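Local coordinates for siroheme decarboxylase (Hydrogenobacter thermophilus, PDB 4CH7), which catalyses the decarboxylation of siroheme to 12,18-didecarboxysiroheme, a step in heme d1 biosynthesis, at residues 258-263 with 275-280; 174-179 with 193-199; 84-90 with 323-327; 287-291 with 303-307. All blocks are in the same frame, centred on the assembly; numbering follows the deposited sequence.

Interaction 1: residues 258-263 with 275-280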
loop_
_atom_site.group_PDB
_atom_site.type_symbol
_atom_site.label_atom_id
_atom_site.label_comp_id
_atom_site.label_asym_id
_atom_site.label_seq_id
_atom_site.Cartn_x
_atom_site.Cartn_y
_atom_site.Cartn_z
ATOM N N GLY A 258 17.507 -1.781 -9.759
ATOM C CA GLY A 258 17.724 -1.698 -8.329
ATOM C C GLY A 258 16.856 -0.640 -7.676
ATOM O O GLY A 258 16.877 -0.482 -6.455
ATOM N N VAL A 259 16.099 0.092 -8.491
ATOM C CA VAL A 259 15.181 1.107 -7.980
ATOM C C VAL A 259 13.728 0.745 -8.283
ATOM O O VAL A 259 13.352 0.586 -9.445
ATOM C CB VAL A 259 15.481 2.498 -8.570
ATOM C CG1 VAL A 259 14.387 3.485 -8.185
ATOM C CG2 VAL A 259 16.837 2.991 -8.100
ATOM N N SER A 260 12.917 0.620 -7.235
ATOM C CA SER A 260 11.496 0.333 -7.395
ATOM C C SER A 260 10.649 1.583 -7.153
ATOM O O SER A 260 10.724 2.552 -7.910
ATOM C CB SER A 260 11.065 -0.795 -6.454
ATOM O OG SER A 260 11.531 -0.575 -5.135
ATOM N N HIS A 261 9.853 1.561 -6.090
ATOM C CA HIS A 261 8.932 2.657 -5.805
ATOM C C HIS A 261 9.628 3.943 -5.379
ATOM O O HIS A 261 10.618 3.917 -4.646
ATOM C CB HIS A 261 7.924 2.241 -4.733
ATOM C CG HIS A 261 7.113 1.044 -5.107
ATOM N ND1 HIS A 261 6.132 1.083 -6.074
ATOM C CD2 HIS A 261 7.133 -0.228 -4.643
ATOM C CE1 HIS A 261 5.586 -0.115 -6.193
ATOM N NE2 HIS A 261 6.177 -0.928 -5.335
ATOM N N CYS A 262 9.095 5.067 -5.847
ATOM C CA CYS A 262 9.554 6.375 -5.406
ATOM C C CYS A 262 8.396 7.131 -4.768
ATOM O O CYS A 262 7.255 7.044 -5.226
ATOM C CB CYS A 262 10.137 7.176 -6.570
ATOM S SG CYS A 262 11.652 6.476 -7.256
ATOM N N TYR A 263 8.693 7.859 -3.698
ATOM C CA TYR A 263 7.682 8.636 -2.999
ATOM C C TYR A 263 8.209 10.039 -2.771
ATOM O O TYR A 263 9.421 10.260 -2.775
ATOM C CB TYR A 263 7.353 8.000 -1.649
ATOM C CG TYR A 263 6.977 6.539 -1.724
ATOM C CD1 TYR A 263 7.952 5.551 -1.688
ATOM C CD2 TYR A 263 5.649 6.145 -1.818
ATOM C CE1 TYR A 263 7.617 4.216 -1.753
ATOM C CE2 TYR A 263 5.306 4.809 -1.882
ATOM C CZ TYR A 263 6.293 3.850 -1.851
ATOM O OH TYR A 263 5.958 2.518 -1.915
ATOM N N LEU A 275 12.487 13.309 -0.916
ATOM C CA LEU A 275 12.397 12.262 -1.934
ATOM C C LEU A 275 12.791 10.896 -1.384
ATOM O O LEU A 275 13.899 10.714 -0.875
ATOM C CB LEU A 275 13.240 12.606 -3.166
ATOM C CG LEU A 275 13.195 11.585 -4.306
ATOM C CD1 LEU A 275 11.767 11.303 -4.718
ATOM C CD2 LEU A 275 13.994 12.071 -5.494
ATOM N N PHE A 276 11.866 9.944 -1.483
ATOM C CA PHE A 276 12.107 8.576 -1.037
ATOM C C PHE A 276 12.218 7.672 -2.258
ATOM O O PHE A 276 11.416 7.780 -3.189
ATOM C CB PHE A 276 10.969 8.078 -0.138
ATOM C CG PHE A 276 10.920 8.729 1.226
ATOM C CD1 PHE A 276 11.430 10.007 1.442
ATOM C CD2 PHE A 276 10.355 8.052 2.298
ATOM C CE1 PHE A 276 11.376 10.599 2.698
ATOM C CE2 PHE A 276 10.299 8.634 3.559
ATOM C CZ PHE A 276 10.810 9.910 3.757
ATOM N N ALA A 277 13.212 6.791 -2.263
ATOM C CA ALA A 277 13.375 5.843 -3.363
ATOM C C ALA A 277 13.790 4.475 -2.849
ATOM O O ALA A 277 14.910 4.301 -2.366
ATOM C CB ALA A 277 14.385 6.356 -4.379
HETATM N N MSE A 278 12.887 3.505 -2.963
HETATM C CA MSE A 278 13.177 2.149 -2.524
HETATM C C MSE A 278 14.255 1.536 -3.403
HETATM O O MSE A 278 14.079 1.392 -4.612
HETATM C CB MSE A 278 11.921 1.280 -2.568
HETATM C CG MSE A 278 10.751 1.800 -1.742
HETATM SE SE MSE A 278 11.215 2.242 0.094
HETATM C CE MSE A 278 11.349 4.166 -0.104
HETATM N N MSE A 279 15.381 1.188 -2.791
HETATM C CA MSE A 279 16.454 0.526 -3.516
HETATM C C MSE A 279 16.576 -0.931 -3.089
HETATM O O MSE A 279 16.207 -1.304 -1.970
HETATM C CB MSE A 279 17.788 1.252 -3.318
HETATM C CG MSE A 279 17.920 2.568 -4.075
HETATM SE SE MSE A 279 19.526 3.533 -3.578
HETATM C CE MSE A 279 19.334 5.079 -4.727
ATOM N N HIS A 280 17.082 -1.754 -3.998
ATOM C CA HIS A 280 17.394 -3.139 -3.693
ATOM C C HIS A 280 18.628 -3.539 -4.481
ATOM O O HIS A 280 18.913 -2.968 -5.536
ATOM C CB HIS A 280 16.218 -4.064 -4.027
ATOM C CG HIS A 280 15.736 -3.948 -5.440
ATOM N ND1 HIS A 280 14.469 -3.516 -5.762
ATOM C CD2 HIS A 280 16.353 -4.215 -6.618
ATOM C CE1 HIS A 280 14.325 -3.517 -7.077
ATOM N NE2 HIS A 280 15.455 -3.935 -7.617
#
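In the beta hairpin of the second AsnC-like ligand-binding domain, Gly258 to Tyr263 runs antiparallel to Leu275 to His280. Tyr263 and Phe276 form a hydrogen-bonded pair: Tyr263 N gives to Phe276 O at 2.8 Å, and Phe276 N returns a bond to Tyr263 O. Further along, Met278 N reaches His261 O nearly head-on. Between the non-hydrogen-bonded pairs Val259–Met279 and Cys262–Ala277 the register slips by one residue, a beta bulge at Ser260 and His261. There Met278 O takes two donors, Ser260 N at 3.0 Å and, from above its carbonyl plane, Ser260 OG at 3.3 Å.

These are neighbouring strands of a closed antiparallel barrel, and the hairpin's two faces differ. Cys262 SG meets Ala277 CB at 4.0 Å on the face that helix 246-254 covers. On the other, the bent selenomethionine Met278 brings CG to the edge of the Tyr263 ring, 4.0 Å from CE1; that tyrosine side chain lies about 7 Å from the side chain of His93, the inferred active-site residue.

At the far end, His280 N bonds to Gly258 O at 2.8 Å. With CG wedged between backbone N and carbonyl carbon (chi1 55°), the His280 imidazole folds back to lay one face over the Gly258 backbone, His280 CD2 3.3 Å from Gly258 CA. Replacing His280 with alanine would probably uncover this glycine peptide and leave Tyr231 without its stacking partner.

Interaction 2: residues 174-179 with 193-199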
loop_
_atom_site.group_PDB
_atom_site.type_symbol
_atom_site.label_atom_id
_atom_site.label_comp_id
_atom_site.label_asym_id
_atom_site.label_seq_id
_atom_site.Cartn_x
_atom_site.Cartn_y
_atom_site.Cartn_z
ATOM N N ARG A 174 -19.596 -0.968 3.522
ATOM C CA ARG A 174 -19.925 -2.389 3.417
ATOM C C ARG A 174 -19.519 -2.941 2.052
ATOM O O ARG A 174 -18.985 -4.046 1.953
ATOM C CB ARG A 174 -21.422 -2.618 3.632
ATOM C CG ARG A 174 -21.921 -2.325 5.038
ATOM C CD ARG A 174 -23.331 -2.872 5.239
ATOM N NE ARG A 174 -24.266 -2.390 4.225
ATOM C CZ ARG A 174 -25.020 -1.303 4.359
ATOM N NH1 ARG A 174 -24.954 -0.577 5.466
ATOM N NH2 ARG A 174 -25.845 -0.939 3.388
ATOM N N ILE A 175 -19.785 -2.163 1.005
ATOM C CA ILE A 175 -19.393 -2.520 -0.357
ATOM C C ILE A 175 -17.888 -2.765 -0.440
ATOM O O ILE A 175 -17.449 -3.826 -0.882
ATOM C CB ILE A 175 -19.797 -1.425 -1.369
ATOM C CG1 ILE A 175 -21.310 -1.423 -1.589
ATOM C CG2 ILE A 175 -19.085 -1.630 -2.696
ATOM C CD1 ILE A 175 -21.789 -0.346 -2.547
ATOM N N VAL A 176 -17.104 -1.777 -0.010
ATOM C CA VAL A 176 -15.650 -1.909 0.055
ATOM C C VAL A 176 -15.247 -3.092 0.934
ATOM O O VAL A 176 -14.363 -3.870 0.572
ATOM C CB VAL A 176 -14.992 -0.620 0.584
ATOM C CG1 VAL A 176 -13.512 -0.837 0.837
ATOM C CG2 VAL A 176 -15.195 0.520 -0.398
ATOM N N SER A 177 -15.915 -3.225 2.077
ATOM C CA SER A 177 -15.624 -4.284 3.043
ATOM C C SER A 177 -15.662 -5.691 2.444
ATOM O O SER A 177 -14.738 -6.483 2.642
ATOM C CB SER A 177 -16.592 -4.197 4.224
ATOM O OG SER A 177 -16.453 -5.315 5.078
ATOM N N ILE A 178 -16.724 -5.992 1.700
ATOM C CA ILE A 178 -16.932 -7.341 1.181
ATOM C C ILE A 178 -16.331 -7.584 -0.208
ATOM O O ILE A 178 -16.180 -8.733 -0.624
ATOM C CB ILE A 178 -18.429 -7.718 1.140
ATOM C CG1 ILE A 178 -19.121 -7.074 -0.064
ATOM C CG2 ILE A 178 -19.125 -7.331 2.440
ATOM C CD1 ILE A 178 -20.341 -7.836 -0.530
ATOM N N THR A 179 -15.994 -6.512 -0.923
ATOM C CA THR A 179 -15.450 -6.634 -2.278
ATOM C C THR A 179 -13.921 -6.590 -2.334
ATOM O O THR A 179 -13.324 -7.021 -3.318
ATOM C CB THR A 179 -16.004 -5.544 -3.226
ATOM O OG1 THR A 179 -15.720 -4.241 -2.696
ATOM C CG2 THR A 179 -17.502 -5.705 -3.418
ATOM N N TYR A 193 -21.730 -11.116 -4.114
ATOM C CA TYR A 193 -21.559 -9.828 -3.447
ATOM C C TYR A 193 -22.886 -9.080 -3.380
ATOM O O TYR A 193 -23.265 -8.555 -2.335
ATOM C CB TYR A 193 -20.543 -8.966 -4.201
ATOM C CG TYR A 193 -19.099 -9.402 -4.061
ATOM C CD1 TYR A 193 -18.685 -10.176 -2.987
ATOM C CD2 TYR A 193 -18.149 -9.028 -5.002
ATOM C CE1 TYR A 193 -17.367 -10.570 -2.857
ATOM C CE2 TYR A 193 -16.828 -9.418 -4.879
ATOM C CZ TYR A 193 -16.443 -10.189 -3.806
ATOM O OH TYR A 193 -15.130 -10.580 -3.678
ATOM N N ALA A 194 -23.586 -9.039 -4.509
ATOM C CA ALA A 194 -24.864 -8.344 -4.609
ATOM C C ALA A 194 -25.921 -8.952 -3.688
ATOM O O ALA A 194 -26.681 -8.226 -3.043
ATOM C CB ALA A 194 -25.348 -8.340 -6.050
ATOM N N LYS A 195 -25.976 -10.282 -3.640
ATOM C CA LYS A 195 -26.898 -10.982 -2.750
ATOM C C LYS A 195 -26.614 -10.638 -1.289
ATOM O O LYS A 195 -27.536 -10.396 -0.512
ATOM C CB LYS A 195 -26.800 -12.497 -2.949
ATOM C CG LYS A 195 -27.330 -13.005 -4.285
ATOM C CD LYS A 195 -27.264 -14.527 -4.342
ATOM C CE LYS A 195 -27.663 -15.063 -5.710
ATOM N NZ LYS A 195 -29.080 -14.765 -6.046
ATOM N N ARG A 196 -25.333 -10.624 -0.925
ATOM C CA ARG A 196 -24.920 -10.284 0.434
ATOM C C ARG A 196 -25.279 -8.840 0.774
ATOM O O ARG A 196 -25.638 -8.533 1.910
ATOM C CB ARG A 196 -23.415 -10.505 0.615
ATOM C CG ARG A 196 -22.985 -11.970 0.624
ATOM C CD ARG A 196 -21.463 -12.112 0.570
ATOM N NE ARG A 196 -20.805 -11.578 1.760
ATOM C CZ ARG A 196 -19.486 -11.528 1.928
ATOM N NH1 ARG A 196 -18.675 -11.978 0.981
ATOM N NH2 ARG A 196 -18.976 -11.025 3.044
ATOM N N LEU A 197 -25.191 -7.963 -0.220
ATOM C CA LEU A 197 -25.513 -6.553 -0.031
ATOM C C LEU A 197 -27.009 -6.289 -0.166
ATOM O O LEU A 197 -27.447 -5.142 -0.068
ATOM C CB LEU A 197 -24.725 -5.688 -1.018
ATOM C CG LEU A 197 -23.220 -5.693 -0.768
ATOM C CD1 LEU A 197 -22.461 -5.036 -1.906
ATOM C CD2 LEU A 197 -22.906 -5.012 0.549
ATOM N N ARG A 198 -27.778 -7.357 -0.379
ATOM C CA ARG A 198 -29.230 -7.273 -0.528
ATOM C C ARG A 198 -29.640 -6.351 -1.674
ATOM O O ARG A 198 -30.623 -5.614 -1.566
ATOM C CB ARG A 198 -29.882 -6.806 0.776
ATOM C CG ARG A 198 -29.553 -7.671 1.986
ATOM C CD ARG A 198 -30.203 -9.041 1.882
ATOM N NE ARG A 198 -30.138 -9.758 3.152
ATOM C CZ ARG A 198 -29.229 -10.681 3.448
ATOM N NH1 ARG A 198 -28.306 -11.017 2.558
ATOM N NH2 ARG A 198 -29.246 -11.275 4.635
HETATM N N MSE A 199 -28.881 -6.391 -2.765
HETATM C CA MSE A 199 -29.189 -5.583 -3.936
HETATM C C MSE A 199 -28.954 -6.381 -5.213
HETATM O O MSE A 199 -28.412 -7.487 -5.173
HETATM C CB MSE A 199 -28.368 -4.286 -3.936
HETATM C CG MSE A 199 -26.855 -4.479 -3.969
HETATM SE SE MSE A 199 -25.864 -2.807 -4.141
HETATM C CE MSE A 199 -25.752 -2.302 -2.281
HETATM O O HOH W 1 -13.863 -10.069 -0.582
#
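Apolar contacts carry most of this meeting of Ile178 and its neighbours with Tyr193 and Leu197. Ile178 and Leu197 reach toward each other tip to tip, Ile178 CD1 lying 3.6 Å from Leu197 CG. The same methyl also sits 3.8 Å from Tyr193 CD1; it gets there because Ile178 CG1 is tucked between the backbone N and the carbonyl carbon, chi1 78°. The Leu197 and Ile175 side chains cross at about a right angle, Leu197 CD1 touching Ile175 CG1 at 3.8 Å, and Met199, a selenomethionine, adds a looser touch to Ile175 CD1.

Helix 170-179 and helix 191-196 are packed here within the second helix-turn-helix domain, with helix 201-213 closing over Tyr193 and Leu197. Helix 191-196 ends in a Schellman motif, Arg198 taking positive phi while Met199 N bonds back to Ala194 O.

Thr179 CG2 makes a CH-pi contact over one face of the Tyr193 ring, 4.1 Å from its centroid, while the CG2 of Ile178 lies over one face of the Arg196 guanidinium, 3.7 Å from NH2.

The polar contacts are few. A water donates to Ile178 O at 2.7 Å and has a weak bond to Tyr193 OH. With a leucine in place of Tyr193, Thr179 CG2 would probably be left without a ring face to rest on and the water without its weak second partner. Within helix 170-179, Ile175 O accepts from Thr179 N, and the Thr179 hydroxyl bonds to Tyr57 OH.

Interaction 3: residues 84-90 with 323-327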
loop_
_atom_site.group_PDB
_atom_site.type_symbol
_atom_site.label_atom_id
_atom_site.label_comp_id
_atom_site.label_asym_id
_atom_site.label_seq_id
_atom_site.Cartn_x
_atom_site.Cartn_y
_atom_site.Cartn_z
ATOM N N PHE A 84 4.531 -5.020 19.257
ATOM C CA PHE A 84 3.420 -4.147 19.621
ATOM C C PHE A 84 2.851 -3.483 18.371
ATOM O O PHE A 84 1.635 -3.419 18.186
ATOM C CB PHE A 84 3.873 -3.078 20.618
ATOM C CG PHE A 84 2.828 -2.032 20.897
ATOM C CD1 PHE A 84 1.820 -2.270 21.821
ATOM C CD2 PHE A 84 2.848 -0.815 20.231
ATOM C CE1 PHE A 84 0.851 -1.312 22.079
ATOM C CE2 PHE A 84 1.885 0.150 20.483
ATOM C CZ PHE A 84 0.884 -0.100 21.408
ATOM N N VAL A 85 3.747 -2.990 17.520
ATOM C CA VAL A 85 3.366 -2.336 16.271
ATOM C C VAL A 85 2.585 -3.283 15.357
ATOM O O VAL A 85 1.536 -2.916 14.819
ATOM C CB VAL A 85 4.603 -1.804 15.522
ATOM C CG1 VAL A 85 4.213 -1.268 14.156
ATOM C CG2 VAL A 85 5.293 -0.726 16.336
ATOM N N ASN A 86 3.103 -4.499 15.196
ATOM C CA ASN A 86 2.473 -5.515 14.358
ATOM C C ASN A 86 1.037 -5.823 14.778
ATOM O O ASN A 86 0.199 -6.164 13.947
ATOM C CB ASN A 86 3.302 -6.803 14.370
ATOM C CG ASN A 86 4.714 -6.595 13.853
ATOM O OD1 ASN A 86 4.950 -5.775 12.969
ATOM N ND2 ASN A 86 5.661 -7.346 14.402
ATOM N N ALA A 87 0.765 -5.702 16.075
ATOM C CA ALA A 87 -0.570 -5.943 16.615
ATOM C C ALA A 87 -1.615 -4.994 16.030
ATOM O O ALA A 87 -2.786 -5.355 15.901
ATOM C CB ALA A 87 -0.552 -5.840 18.133
ATOM N N CYS A 88 -1.190 -3.784 15.681
ATOM C CA CYS A 88 -2.095 -2.811 15.082
ATOM C C CYS A 88 -2.554 -3.256 13.700
ATOM O O CYS A 88 -1.732 -3.484 12.811
ATOM C CB CYS A 88 -1.438 -1.435 14.995
ATOM S SG CYS A 88 -2.505 -0.167 14.282
ATOM N N PRO A 89 -3.878 -3.381 13.519
ATOM C CA PRO A 89 -4.495 -3.799 12.256
ATOM C C PRO A 89 -4.281 -2.764 11.157
ATOM O O PRO A 89 -4.456 -3.082 9.981
ATOM C CB PRO A 89 -5.986 -3.884 12.605
ATOM C CG PRO A 89 -6.030 -4.025 14.108
ATOM C CD PRO A 89 -4.878 -3.195 14.584
ATOM N N GLY A 90 -3.911 -1.544 11.540
ATOM C CA GLY A 90 -3.671 -0.484 10.576
ATOM C C GLY A 90 -2.233 -0.393 10.097
ATOM O O GLY A 90 -1.917 0.414 9.218
ATOM N N GLU A 323 -11.774 -4.610 13.707
ATOM C CA GLU A 323 -10.633 -5.000 14.530
ATOM C C GLU A 323 -9.654 -3.871 14.878
ATOM O O GLU A 323 -8.913 -3.986 15.852
ATOM C CB GLU A 323 -9.893 -6.193 13.911
ATOM C CG GLU A 323 -9.283 -5.929 12.549
ATOM C CD GLU A 323 -8.557 -7.139 11.991
ATOM O OE1 GLU A 323 -8.356 -8.117 12.745
ATOM O OE2 GLU A 323 -8.191 -7.111 10.797
ATOM N N PHE A 324 -9.641 -2.787 14.104
ATOM C CA PHE A 324 -8.789 -1.651 14.453
ATOM C C PHE A 324 -9.331 -0.938 15.680
ATOM O O PHE A 324 -8.605 -0.698 16.644
ATOM C CB PHE A 324 -8.658 -0.645 13.306
ATOM C CG PHE A 324 -7.798 0.546 13.651
ATOM C CD1 PHE A 324 -6.423 0.502 13.454
ATOM C CD2 PHE A 324 -8.356 1.702 14.190
ATOM C CE1 PHE A 324 -5.622 1.588 13.779
ATOM C CE2 PHE A 324 -7.561 2.790 14.522
ATOM C CZ PHE A 324 -6.192 2.732 14.314
ATOM N N GLU A 325 -10.609 -0.575 15.617
ATOM C CA GLU A 325 -11.276 0.123 16.707
ATOM C C GLU A 325 -11.149 -0.669 18.002
ATOM O O GLU A 325 -10.782 -0.120 19.040
ATOM C CB GLU A 325 -12.750 0.351 16.362
ATOM C CG GLU A 325 -13.561 1.009 17.469
ATOM C CD GLU A 325 -15.021 1.180 17.098
ATOM O OE1 GLU A 325 -15.301 1.715 16.005
ATOM O OE2 GLU A 325 -15.888 0.775 17.898
ATOM N N ARG A 326 -11.436 -1.965 17.925
ATOM C CA ARG A 326 -11.309 -2.856 19.071
ATOM C C ARG A 326 -9.872 -2.887 19.584
ATOM O O ARG A 326 -9.637 -2.877 20.794
ATOM C CB ARG A 326 -11.783 -4.264 18.706
ATOM C CG ARG A 326 -11.582 -5.290 19.803
ATOM C CD ARG A 326 -12.267 -6.607 19.471
ATOM N NE ARG A 326 -12.005 -7.039 18.101
ATOM C CZ ARG A 326 -10.871 -7.602 17.695
ATOM N NH1 ARG A 326 -9.878 -7.796 18.549
ATOM N NH2 ARG A 326 -10.727 -7.968 16.430
ATOM N N TRP A 327 -8.916 -2.915 18.661
ATOM C CA TRP A 327 -7.510 -2.807 19.026
ATOM C C TRP A 327 -7.231 -1.457 19.669
ATOM O O TRP A 327 -6.445 -1.360 20.612
ATOM C CB TRP A 327 -6.609 -2.981 17.802
ATOM C CG TRP A 327 -5.169 -2.688 18.101
ATOM C CD1 TRP A 327 -4.236 -3.563 18.579
ATOM C CD2 TRP A 327 -4.499 -1.429 17.954
ATOM N NE1 TRP A 327 -3.027 -2.925 18.735
ATOM C CE2 TRP A 327 -3.163 -1.614 18.359
ATOM C CE3 TRP A 327 -4.899 -0.163 17.519
ATOM C CZ2 TRP A 327 -2.227 -0.579 18.340
ATOM C CZ3 TRP A 327 -3.969 0.861 17.501
ATOM C CH2 TRP A 327 -2.652 0.647 17.911
#
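Cys88 and Pro89 lie against Trp327 where helix 323-335, close to the C terminus, packs on the turn that leads from helix 75-87 into strand 91-97 of the first AsnC-like ligand-binding domain. The dense part is one face of the indole. Cys88 CB sits over the six-membered ring, 3.5 Å from Trp327 CZ2, and the sulfur follows it over the same ring, 3.8 Å from the centroid and 17° off the normal. Pro89 CD covers the five-membered ring, 3.6 Å from Trp327 CG, so that two consecutive residues pave the two rings side by side. Trp327 is swung out to meet them with CG anti to the backbone N (chi1 172°).

Phe324, one helical turn earlier, extends this packing: its CE1 lies 3.6 Å from Cys88 SG, so the sulfur sits in the angle between the two aromatic side chains, over the indole face but oblique to the Phe324 ring. Met123 of helix 116-126 also touches Cys88 and Trp327.

Toward the margins the fit slackens. Phe84 CZ comes no nearer than 4.4 Å to Trp327 CZ2, Ala87 at the exposed side offers CB to the indole NE1, and Glu323 touches Pro89 CB with its CG. Back on the buried side, Gly90 N makes a weak bond to Cys88 SG (3.4 Å) and lies at the edge of the Phe324 ring, in its plane, 3.8 Å from Phe324 CD1.

Interaction 4: residues 287-291 with 303-307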
loop_
_atom_site.group_PDB
_atom_site.type_symbol
_atom_site.label_atom_id
_atom_site.label_comp_id
_atom_site.label_asym_id
_atom_site.label_seq_id
_atom_site.Cartn_x
_atom_site.Cartn_y
_atom_site.Cartn_z
ATOM N N ILE A 287 24.151 -1.263 -3.404
ATOM C CA ILE A 287 23.184 -0.175 -3.283
ATOM C C ILE A 287 23.908 1.149 -3.027
ATOM O O ILE A 287 23.565 2.174 -3.622
ATOM C CB ILE A 287 22.161 -0.452 -2.155
ATOM C CG1 ILE A 287 21.174 -1.542 -2.580
ATOM C CG2 ILE A 287 21.403 0.811 -1.783
ATOM C CD1 ILE A 287 20.225 -1.980 -1.478
ATOM N N LYS A 288 24.912 1.113 -2.151
ATOM C CA LYS A 288 25.727 2.286 -1.846
ATOM C C LYS A 288 26.331 2.893 -3.108
ATOM O O LYS A 288 26.325 4.111 -3.280
ATOM C CB LYS A 288 26.844 1.929 -0.860
ATOM C CG LYS A 288 26.405 1.839 0.598
ATOM C CD LYS A 288 27.604 1.634 1.520
ATOM C CE LYS A 288 27.183 1.562 2.981
ATOM N NZ LYS A 288 28.336 1.280 3.885
ATOM N N LEU A 289 26.849 2.034 -3.981
ATOM C CA LEU A 289 27.400 2.457 -5.266
ATOM C C LEU A 289 26.353 3.199 -6.093
ATOM O O LEU A 289 26.605 4.302 -6.585
ATOM C CB LEU A 289 27.921 1.246 -6.044
ATOM C CG LEU A 289 29.414 0.929 -5.948
ATOM C CD1 LEU A 289 29.896 0.981 -4.509
ATOM C CD2 LEU A 289 29.720 -0.432 -6.560
ATOM N N LEU A 290 25.181 2.585 -6.236
ATOM C CA LEU A 290 24.071 3.168 -6.986
ATOM C C LEU A 290 23.664 4.533 -6.431
ATOM O O LEU A 290 23.403 5.468 -7.187
ATOM C CB LEU A 290 22.875 2.211 -6.980
ATOM C CG LEU A 290 21.532 2.734 -7.494
ATOM C CD1 LEU A 290 21.649 3.222 -8.927
ATOM C CD2 LEU A 290 20.453 1.666 -7.378
ATOM N N ALA A 291 23.613 4.638 -5.108
ATOM C CA ALA A 291 23.269 5.892 -4.448
ATOM C C ALA A 291 24.343 6.953 -4.685
ATOM O O ALA A 291 24.028 8.110 -4.971
ATOM C CB ALA A 291 23.063 5.664 -2.961
ATOM N N TYR A 303 21.670 12.961 1.614
ATOM C CA TYR A 303 20.888 11.736 1.512
ATOM C C TYR A 303 21.297 10.726 2.573
ATOM O O TYR A 303 22.302 10.907 3.263
ATOM C CB TYR A 303 21.020 11.117 0.119
ATOM C CG TYR A 303 22.308 10.362 -0.125
ATOM C CD1 TYR A 303 23.461 11.025 -0.518
ATOM C CD2 TYR A 303 22.362 8.981 0.017
ATOM C CE1 TYR A 303 24.634 10.335 -0.751
ATOM C CE2 TYR A 303 23.529 8.285 -0.212
ATOM C CZ TYR A 303 24.661 8.965 -0.595
ATOM O OH TYR A 303 25.827 8.271 -0.825
ATOM N N ALA A 304 20.510 9.662 2.696
ATOM C CA ALA A 304 20.791 8.604 3.655
ATOM C C ALA A 304 20.240 7.278 3.153
ATOM O O ALA A 304 19.194 7.237 2.501
ATOM C CB ALA A 304 20.197 8.942 5.010
ATOM N N LEU A 305 20.949 6.196 3.456
ATOM C CA LEU A 305 20.496 4.864 3.079
ATOM C C LEU A 305 19.988 4.110 4.301
ATOM O O LEU A 305 20.770 3.709 5.167
ATOM C CB LEU A 305 21.620 4.083 2.393
ATOM C CG LEU A 305 22.099 4.648 1.055
ATOM C CD1 LEU A 305 23.185 3.776 0.439
ATOM C CD2 LEU A 305 20.934 4.804 0.098
ATOM N N LEU A 306 18.673 3.930 4.371
ATOM C CA LEU A 306 18.059 3.227 5.488
ATOM C C LEU A 306 17.793 1.777 5.100
ATOM O O LEU A 306 16.713 1.442 4.607
ATOM C CB LEU A 306 16.766 3.922 5.931
ATOM C CG LEU A 306 16.891 5.254 6.684
ATOM C CD1 LEU A 306 17.271 6.402 5.761
ATOM C CD2 LEU A 306 15.605 5.575 7.425
ATOM N N PHE A 307 18.786 0.922 5.323
ATOM C CA PHE A 307 18.695 -0.481 4.939
ATOM C C PHE A 307 17.699 -1.255 5.791
ATOM O O PHE A 307 17.667 -1.108 7.012
ATOM C CB PHE A 307 20.071 -1.148 5.025
ATOM C CG PHE A 307 21.056 -0.644 4.008
ATOM C CD1 PHE A 307 21.145 -1.240 2.759
ATOM C CD2 PHE A 307 21.900 0.419 4.303
ATOM C CE1 PHE A 307 22.052 -0.782 1.815
ATOM C CE2 PHE A 307 22.811 0.883 3.365
ATOM C CZ PHE A 307 22.886 0.280 2.119
#
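Helix 287-291 runs roughly antiparallel to strand 303-307, their axes 10.0 Å apart and at 158° between chain directions, with Lys288 and Leu305 closest in backbone. Leu305 is the centre of the contact: its two methyls part to meet successive turns of the helix. CD1 lies against the Lys288 backbone, 3.7 Å from CA, and against that residue's CG; CD2 touches Ala291 CB at 3.8 Å. The fork opens toward the helix because Leu305 CG stands anti to the carbonyl carbon (chi1 -65°), and Ile287 CG2 flanks CD1 at 4.1 Å.

On either side of Leu305 along the strand an aromatic ring completes the surface. Phe307 takes Ile287 CD1 at its CE1, 4.0 Å away, as the two side chains slide past one another in opposite directions. The aliphatic part of Lys288 comes to the same ring at its edge, CG 4.1 Å from CZ, while its extended chain carries the amine onward. At the other end Tyr303 brings CE2 to Ala291 CB, 3.8 Å off, and its ring also stacks on Trp239. The small alanine lets both Leu305 and Tyr303 close on the helix at one point.

Met279, from strand 275-281, the next but one in the barrel, touches Ile287 and Leu305. A helix packed lengthwise on a sheet through alternate strand residues, here Tyr303, Leu305 and Phe307, is characteristic of the AsnC-like ligand-binding domain, a dimeric alpha-beta barrel.

How the interactions relate
From the N terminus, interaction 3 opens first, at residues 84-90, and closes only at 323-327, bringing the C-terminal helix back to the first AsnC-like domain; the other three are nested inside that long loop. Interaction 2 closes a short one within the second helix-turn-helix domain, then interaction 1 closes the hairpin 258-263 with 275-280, and interaction 4 follows at 287-291 with 303-307. These three stand in series and none cross. Interactions 1 and 4 touch directly, Met279 SE lying 3.8 Å from Ile287 CG2, and tie the hairpin and helix 284-297 to the barrel that both AsnC-like domains build. Interaction 2 is remote, its centre about 37 Å from that of interaction 1.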